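Side-chain contacts in secreted protein ASP-2 (Necator americanus, PDB 1U53), which is a secreted hookworm protein of the pathogenesis-related-1 (CAP) family and a vaccine antigen, its precise biochemical role being less clear: residues P8-S13 and E58-A63; K106-E111 and V159-G164. All blocks are in the same frame, centred on the assembly; numbering follows the deposited sequence.

Contact 1. Residues P8-S13 and E58-A63; sequences PDNGMS and EVEKTA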
ATOM      1  N   PRO A   8      10.400   5.917  16.648  1.00 15.79           N
ATOM      2  CA  PRO A   8      11.781   6.024  17.127  1.00 15.05           C
ATOM      3  C   PRO A   8      12.674   6.679  16.093  1.00 16.27           C
ATOM      4  O   PRO A   8      12.351   6.722  14.874  1.00 15.60           O
ATOM      5  CB  PRO A   8      12.230   4.558  17.292  1.00 16.54           C
ATOM      6  CG  PRO A   8      10.995   3.747  17.250  1.00 17.10           C
ATOM      7  CD  PRO A   8       9.966   4.513  16.526  1.00 14.61           C
ATOM      8  N   ASP A   9      13.805   7.181  16.582  1.00 15.40           N
ATOM      9  CA  ASP A   9      14.849   7.806  15.777  1.00 16.03           C
ATOM     10  C   ASP A   9      15.673   6.644  15.286  1.00 15.69           C
ATOM     11  O   ASP A   9      16.765   6.356  15.790  1.00 16.31           O
ATOM     12  CB  ASP A   9      15.643   8.741  16.692  1.00 19.03           C
ATOM     13  CG  ASP A   9      16.651   9.576  15.968  1.00 21.54           C
ATOM     14  OD1 ASP A   9      16.609   9.666  14.720  1.00 22.15           O
ATOM     15  OD2 ASP A   9      17.483  10.170  16.691  1.00 24.34           O
ATOM     16  N   ASN A  10      15.115   5.921  14.314  1.00 15.48           N
ATOM     17  CA  ASN A  10      15.650   4.609  13.915  1.00 14.72           C
ATOM     18  C   ASN A  10      16.215   4.547  12.484  1.00 15.16           C
ATOM     19  O   ASN A  10      16.472   3.432  11.965  1.00 14.54           O
ATOM     20  CB  ASN A  10      14.549   3.534  14.077  1.00 15.52           C
ATOM     21  CG  ASN A  10      13.375   3.780  13.135  1.00 16.52           C
ATOM     22  OD1 ASN A  10      13.471   4.650  12.273  1.00 15.64           O
ATOM     23  ND2 ASN A  10      12.263   3.012  13.291  1.00 16.10           N
ATOM     24  N   GLY A  11      16.440   5.712  11.881  1.00 14.21           N
ATOM     25  CA  GLY A  11      17.003   5.782  10.511  1.00 14.40           C
ATOM     26  C   GLY A  11      15.966   6.079   9.453  1.00 17.23           C
ATOM     27  O   GLY A  11      16.288   6.464   8.339  1.00 18.64           O
ATOM     28  N   MET A  12      14.707   5.894   9.796  1.00 15.77           N
ATOM     29  CA  MET A  12      13.633   6.250   8.891  1.00 15.63           C
ATOM     30  C   MET A  12      13.322   7.732   9.100  1.00 20.25           C
ATOM     31  O   MET A  12      13.275   8.187  10.235  1.00 21.72           O
ATOM     32  CB  MET A  12      12.428   5.381   9.259  1.00 16.77           C
ATOM     33  CG  MET A  12      11.310   5.514   8.343  1.00 19.18           C
ATOM     34  SD  MET A  12      11.711   5.178   6.589  1.00 14.41           S
ATOM     35  CE  MET A  12      10.023   5.412   6.039  1.00 18.39           C
ATOM     36  N   SER A  13      13.134   8.519   8.034  1.00 19.63           N
ATOM     37  CA  SER A  13      12.895   9.930   8.263  1.00 21.16           C
ATOM     38  C   SER A  13      11.407  10.243   8.346  1.00 21.52           C
ATOM     39  O   SER A  13      10.584   9.543   7.710  1.00 19.13           O
ATOM     40  CB  SER A  13      13.516  10.762   7.121  1.00 22.19           C
ATOM     41  OG  SER A  13      12.858  10.459   5.889  1.00 21.17           O
ATOM     42  N   GLU A  58       4.678   0.364  15.134  1.00 13.58           N
ATOM     43  CA  GLU A  58       4.930  -1.068  15.313  1.00 14.27           C
ATOM     44  C   GLU A  58       5.014  -1.855  14.015  1.00 15.31           C
ATOM     45  O   GLU A  58       5.822  -2.776  13.859  1.00 16.42           O
ATOM     46  CB  GLU A  58       3.929  -1.706  16.302  1.00 17.11           C
ATOM     47  CG  GLU A  58       4.153  -1.208  17.730  1.00 19.80           C
ATOM     48  CD  GLU A  58       5.518  -1.630  18.234  1.00 20.44           C
ATOM     49  OE1 GLU A  58       6.412  -0.757  18.387  1.00 21.82           O
ATOM     50  OE2 GLU A  58       5.696  -2.858  18.378  1.00 20.14           O
ATOM     51  N   VAL A  59       4.177  -1.476  13.071  1.00 12.20           N
ATOM     52  CA  VAL A  59       4.215  -2.038  11.716  1.00 12.57           C
ATOM     53  C   VAL A  59       5.504  -1.602  11.047  1.00 12.11           C
ATOM     54  O   VAL A  59       6.155  -2.399  10.361  1.00 12.62           O
ATOM     55  CB  VAL A  59       3.004  -1.583  10.933  1.00 12.66           C
ATOM     56  CG1 VAL A  59       3.058  -2.171   9.502  1.00 13.92           C
ATOM     57  CG2 VAL A  59       1.718  -2.137  11.655  1.00 12.96           C
ATOM     58  N   GLU A  60       5.909  -0.345  11.243  1.00 12.54           N
ATOM     59  CA  GLU A  60       7.246   0.083  10.726  1.00 10.88           C
ATOM     60  C   GLU A  60       8.395  -0.789  11.270  1.00 13.11           C
ATOM     61  O   GLU A  60       9.344  -1.133  10.558  1.00 13.95           O
ATOM     62  CB  GLU A  60       7.525   1.549  11.096  1.00 10.61           C
ATOM     63  CG  GLU A  60       8.916   2.002  10.728  1.00 12.71           C
ATOM     64  CD  GLU A  60       9.102   3.467  11.047  1.00 13.26           C
ATOM     65  OE1 GLU A  60       9.857   3.732  12.000  1.00 16.52           O
ATOM     66  OE2 GLU A  60       8.484   4.324  10.361  1.00 12.69           O
ATOM     67  N   LYS A  61       8.256  -1.186  12.549  1.00 13.40           N
ATOM     68  CA  LYS A  61       9.300  -1.973  13.209  1.00 14.04           C
ATOM     69  C   LYS A  61       9.460  -3.282  12.520  1.00 11.34           C
ATOM     70  O   LYS A  61      10.568  -3.685  12.223  1.00 14.89           O
ATOM     71  CB  LYS A  61       8.886  -2.266  14.643  1.00 17.40           C
ATOM     72  CG  LYS A  61       9.821  -3.196  15.365  1.00 20.50           C
ATOM     73  CD  LYS A  61       9.220  -3.585  16.704  1.00 25.84           C
ATOM     74  CE  LYS A  61      10.144  -4.538  17.460  1.00 27.04           C
ATOM     75  NZ  LYS A  61      11.557  -3.998  17.664  1.00 30.87           N
ATOM     76  N   THR A  62       8.356  -3.955  12.233  1.00 11.19           N
ATOM     77  CA  THR A  62       8.494  -5.249  11.516  1.00 11.01           C
ATOM     78  C   THR A  62       8.913  -5.084  10.042  1.00 13.83           C
ATOM     79  O   THR A  62       9.655  -5.890   9.507  1.00 14.35           O
ATOM     80  CB  THR A  62       7.229  -6.143  11.667  1.00 13.54           C
ATOM     81  OG1 THR A  62       6.029  -5.383  11.518  1.00 12.54           O
ATOM     82  CG2 THR A  62       7.256  -6.820  13.068  1.00 14.12           C
ATOM     83  N   ALA A  63       8.467  -4.014   9.387  1.00 12.07           N
ATOM     84  CA  ALA A  63       8.977  -3.731   8.038  1.00 11.59           C
ATOM     85  C   ALA A  63      10.485  -3.523   8.062  1.00 12.05           C
ATOM     86  O   ALA A  63      11.246  -4.052   7.208  1.00 12.51           O
ATOM     87  CB  ALA A  63       8.262  -2.504   7.452  1.00 12.32           C
TER

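Contact 2. Residues K106-E111 and V159-G164; sequences KAWFGE and VVCQYG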
ATOM      1  N   LYS A 106       4.770   4.509  -6.327  1.00 11.24           N
ATOM      2  CA  LYS A 106       4.403   4.575  -7.760  1.00 12.52           C
ATOM      3  C   LYS A 106       4.529   3.217  -8.449  1.00 11.62           C
ATOM      4  O   LYS A 106       3.691   2.875  -9.275  1.00 13.09           O
ATOM      5  CB  LYS A 106       5.279   5.591  -8.512  1.00 13.32           C
ATOM      6  CG  LYS A 106       5.007   7.041  -8.135  1.00 16.08           C
ATOM      7  CD  LYS A 106       6.076   7.869  -8.853  1.00 20.43           C
ATOM      8  CE  LYS A 106       5.719   9.296  -9.033  1.00 22.24           C
ATOM      9  NZ  LYS A 106       6.879  10.019  -9.719  1.00 24.05           N
ATOM     10  N   ALA A 107       5.596   2.452  -8.166  1.00 11.50           N
ATOM     11  CA  ALA A 107       5.829   1.158  -8.837  1.00 11.45           C
ATOM     12  C   ALA A 107       4.740   0.161  -8.467  1.00 13.35           C
ATOM     13  O   ALA A 107       4.288  -0.639  -9.290  1.00 14.76           O
ATOM     14  CB  ALA A 107       7.195   0.582  -8.431  1.00 12.90           C
ATOM     15  N   TRP A 108       4.360   0.191  -7.195  1.00 12.14           N
ATOM     16  CA  TRP A 108       3.312  -0.725  -6.714  1.00 10.96           C
ATOM     17  C   TRP A 108       1.982  -0.354  -7.327  1.00 10.97           C
ATOM     18  O   TRP A 108       1.253  -1.207  -7.851  1.00 11.76           O
ATOM     19  CB  TRP A 108       3.208  -0.696  -5.189  1.00 11.77           C
ATOM     20  CG  TRP A 108       4.477  -1.207  -4.496  1.00 10.64           C
ATOM     21  CD1 TRP A 108       5.374  -2.134  -4.971  1.00  9.94           C
ATOM     22  CD2 TRP A 108       4.939  -0.819  -3.201  1.00  9.58           C
ATOM     23  NE1 TRP A 108       6.404  -2.310  -4.052  1.00 10.66           N
ATOM     24  CE2 TRP A 108       6.160  -1.496  -2.971  1.00  9.39           C
ATOM     25  CE3 TRP A 108       4.459   0.097  -2.224  1.00 10.68           C
ATOM     26  CZ2 TRP A 108       6.868  -1.358  -1.782  1.00  9.33           C
ATOM     27  CZ3 TRP A 108       5.182   0.241  -1.042  1.00 10.77           C
ATOM     28  CH2 TRP A 108       6.401  -0.474  -0.853  1.00 10.03           C
ATOM     29  N   PHE A 109       1.630   0.919  -7.204  1.00 10.32           N
ATOM     30  CA  PHE A 109       0.329   1.364  -7.691  1.00 10.52           C
ATOM     31  C   PHE A 109       0.239   1.232  -9.196  1.00 12.07           C
ATOM     32  O   PHE A 109      -0.845   1.007  -9.727  1.00 12.94           O
ATOM     33  CB  PHE A 109       0.096   2.797  -7.262  1.00 10.82           C
ATOM     34  CG  PHE A 109      -1.295   3.267  -7.575  1.00 10.50           C
ATOM     35  CD1 PHE A 109      -2.347   2.980  -6.694  1.00 10.26           C
ATOM     36  CD2 PHE A 109      -1.548   3.967  -8.743  1.00 11.36           C
ATOM     37  CE1 PHE A 109      -3.634   3.413  -6.982  1.00 13.22           C
ATOM     38  CE2 PHE A 109      -2.851   4.375  -9.044  1.00 10.37           C
ATOM     39  CZ  PHE A 109      -3.879   4.109  -8.172  1.00 10.52           C
ATOM     40  N   GLY A 110       1.380   1.325  -9.876  1.00 13.22           N
ATOM     41  CA  GLY A 110       1.392   1.320 -11.343  1.00 14.14           C
ATOM     42  C   GLY A 110       0.936   0.024 -11.987  1.00 14.13           C
ATOM     43  O   GLY A 110       0.602   0.025 -13.167  1.00 15.77           O
ATOM     44  N   GLU A 111       0.857  -1.052 -11.193  1.00 11.76           N
ATOM     45  CA  GLU A 111       0.312  -2.357 -11.637  1.00 11.93           C
ATOM     46  C   GLU A 111      -1.107  -2.211 -12.208  1.00 13.30           C
ATOM     47  O   GLU A 111      -1.467  -2.924 -13.150  1.00 14.12           O
ATOM     48  CB  GLU A 111       0.372  -3.355 -10.470  1.00 12.43           C
ATOM     49  CG  GLU A 111       1.834  -3.683 -10.165  1.00 12.74           C
ATOM     50  CD  GLU A 111       2.037  -4.634  -9.023  1.00 16.12           C
ATOM     51  OE1 GLU A 111       1.070  -4.863  -8.259  1.00 16.05           O
ATOM     52  OE2 GLU A 111       3.200  -5.158  -8.910  1.00 14.93           O
ATOM     53  N   VAL A 159      13.160  -1.111   0.116  1.00 10.29           N
ATOM     54  CA  VAL A 159      11.970  -0.510   0.736  1.00 10.09           C
ATOM     55  C   VAL A 159      11.019  -1.620   1.057  1.00  9.05           C
ATOM     56  O   VAL A 159      10.683  -2.439   0.189  1.00  9.91           O
ATOM     57  CB  VAL A 159      11.257   0.422  -0.259  1.00  9.70           C
ATOM     58  CG1 VAL A 159       9.954   0.973   0.298  1.00 11.87           C
ATOM     59  CG2 VAL A 159      12.219   1.566  -0.696  1.00 12.47           C
ATOM     60  N   VAL A 160      10.521  -1.605   2.270  1.00 11.18           N
ATOM     61  CA  VAL A 160       9.502  -2.550   2.675  1.00 10.02           C
ATOM     62  C   VAL A 160       8.384  -1.780   3.336  1.00 10.82           C
ATOM     63  O   VAL A 160       8.623  -1.013   4.257  1.00 11.43           O
ATOM     64  CB  VAL A 160      10.112  -3.535   3.710  1.00 11.39           C
ATOM     65  CG1 VAL A 160       9.065  -4.554   4.224  1.00 13.13           C
ATOM     66  CG2 VAL A 160      11.253  -4.310   3.093  1.00 12.44           C
ATOM     67  N   CYS A 161       7.137  -1.994   2.889  1.00 10.11           N
ATOM     68  CA  CYS A 161       5.967  -1.525   3.651  1.00  8.94           C
ATOM     69  C   CYS A 161       5.164  -2.719   4.170  1.00  9.71           C
ATOM     70  O   CYS A 161       5.046  -3.728   3.468  1.00 10.75           O
ATOM     71  CB  CYS A 161       5.018  -0.722   2.765  1.00  8.87           C
ATOM     72  SG  CYS A 161       5.621   0.962   2.452  1.00 11.46           S
ATOM     73  N   GLN A 162       4.651  -2.630   5.390  1.00 10.15           N
ATOM     74  CA  GLN A 162       3.728  -3.675   5.846  1.00 10.32           C
ATOM     75  C   GLN A 162       2.369  -3.038   6.147  1.00 10.92           C
ATOM     76  O   GLN A 162       2.270  -1.838   6.325  1.00 12.29           O
ATOM     77  CB  GLN A 162       4.298  -4.487   7.029  1.00  9.20           C
ATOM     78  CG  GLN A 162       5.409  -5.405   6.526  1.00 10.56           C
ATOM     79  CD  GLN A 162       6.237  -6.093   7.614  1.00 11.47           C
ATOM     80  OE1 GLN A 162       5.957  -5.926   8.796  1.00 12.97           O
ATOM     81  NE2 GLN A 162       7.250  -6.895   7.205  1.00 11.49           N
ATOM     82  N   TYR A 163       1.338  -3.889   6.230  1.00  9.68           N
ATOM     83  CA  TYR A 163      -0.064  -3.473   6.073  1.00  9.47           C
ATOM     84  C   TYR A 163      -0.930  -4.259   7.059  1.00 10.28           C
ATOM     85  O   TYR A 163      -0.932  -5.523   7.016  1.00 12.45           O
ATOM     86  CB  TYR A 163      -0.497  -3.865   4.651  1.00 10.23           C
ATOM     87  CG  TYR A 163       0.192  -3.036   3.596  1.00  9.08           C
ATOM     88  CD1 TYR A 163      -0.385  -1.854   3.141  1.00  9.06           C
ATOM     89  CD2 TYR A 163       1.388  -3.459   3.020  1.00 10.48           C
ATOM     90  CE1 TYR A 163       0.282  -1.077   2.155  1.00  9.52           C
ATOM     91  CE2 TYR A 163       2.055  -2.688   2.019  1.00 10.66           C
ATOM     92  CZ  TYR A 163       1.479  -1.547   1.575  1.00 10.29           C
ATOM     93  OH  TYR A 163       2.170  -0.811   0.634  1.00 10.48           O
ATOM     94  N   GLY A 164      -1.650  -3.539   7.928  1.00 10.49           N
ATOM     95  CA  GLY A 164      -2.553  -4.139   8.971  1.00 13.47           C
ATOM     96  C   GLY A 164      -3.993  -3.771   8.735  1.00 13.49           C
ATOM     97  O   GLY A 164      -4.259  -2.599   8.662  1.00 13.47           O
TER

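Contact 1. Residues P8-S13 and E58-A63
The side-chain amide of N10 and the carboxylate of E60 meet with their planes turned 48° apart, the two side chains approaching from opposite directions. N10 ND2 donates to E60 OE1 over 2.8 Å with an N-H...O angle of 162°. The acceptor lies close to the amide plane, whereas the donor reaches the anti side of OE1 and stands somewhat out of the carboxylate plane. One face of that carboxylate is covered by M12, whose CG lies 3.7 Å from E60 OE2 and 4.0 Å from E60 CD; ND2 is displaced slightly toward this same face. At the other end of the amide, N10 OD1 accepts from M12 N at 3.0 Å, closing an Asx turn. With both its ends bonded, the amide is fixed in rotation and presents its N-H to the glutamate. E60 reaches across from its helix fully stretched, CG anti to the backbone N (chi1 174°) and CD anti again. Its OE2 is taken up by Y55 OH and, in a salt bridge, by R17 NE, which together should favour the ionised form of this buried acid. The C7-C57 disulfide joins the residues immediately before the two segments. S13 N-caps helix 14-32 through A16 N, and M12 packs on R17 and F20 of that helix. N10 O bonds to Y149 OH on strand 145-152, while V59 and A63 of helix 57-67 rest on strand 157-164. The contact thus ties the loop leading into the first helix to the helix on the sheet.

Contact 2. Residues K106-E111 and V159-G164
W108, C161 and V159 form a helix-on-sheet contact inside the alpha-beta-alpha sandwich of the CAP fold, with the indole of helix 97-109 directed at strand 157-164. The six-membered ring does the touching. C161 SG meets it at the edge, 4.7 Å from the ring centroid and 81° off the normal, a Cys sulfur-aromatic contact; its nearest ring atom is W108 CZ3 at 3.6 Å. This sulfur is half of the disulfide to C148 on the adjacent strand, so the tryptophan abuts a covalent link between strands. V159 sends CG1 to W108 CH2 at 4.0 Å, an oblique apolar contact, because CG1 stands anti to its own backbone N (chi1 175°). V159 and C161, alternate residues of the strand, turn to the same face and also touch F20 of helix 14-32. The indole is held from two further directions: NE1 donates to I87 O of strand 84-90, and the H134 ring stacks on it. All the residues that touch are buried. Y163, the next inward-facing residue, brings its OH obliquely to W108 CZ3 at 3.6 Å, and the same oxygen is hydrogen-bonded to H24 NE2 and N86 ND2.

How the contacts relate
Contact 1 comes first along the chain and is complete before contact 2 begins; their centres lie 16 Å apart. Contact 2 is near the middle of the molecule, 4 Å from the chain centre, and contact 1 is 16 Å from it. They occupy different layers of one sandwich: helix 57-67 packs on one face of strand 157-164, and helix 97-109 faces the other. T62 OG1 and Q162 OE1, 2.8 Å apart in a probable hydrogen bond, connect them directly, and A63 CB lies on V160 O. Helix 14-32 is a second bridge, with F20 touched by M12, V159 and C161. The N-terminal loop is thereby joined to the protein core.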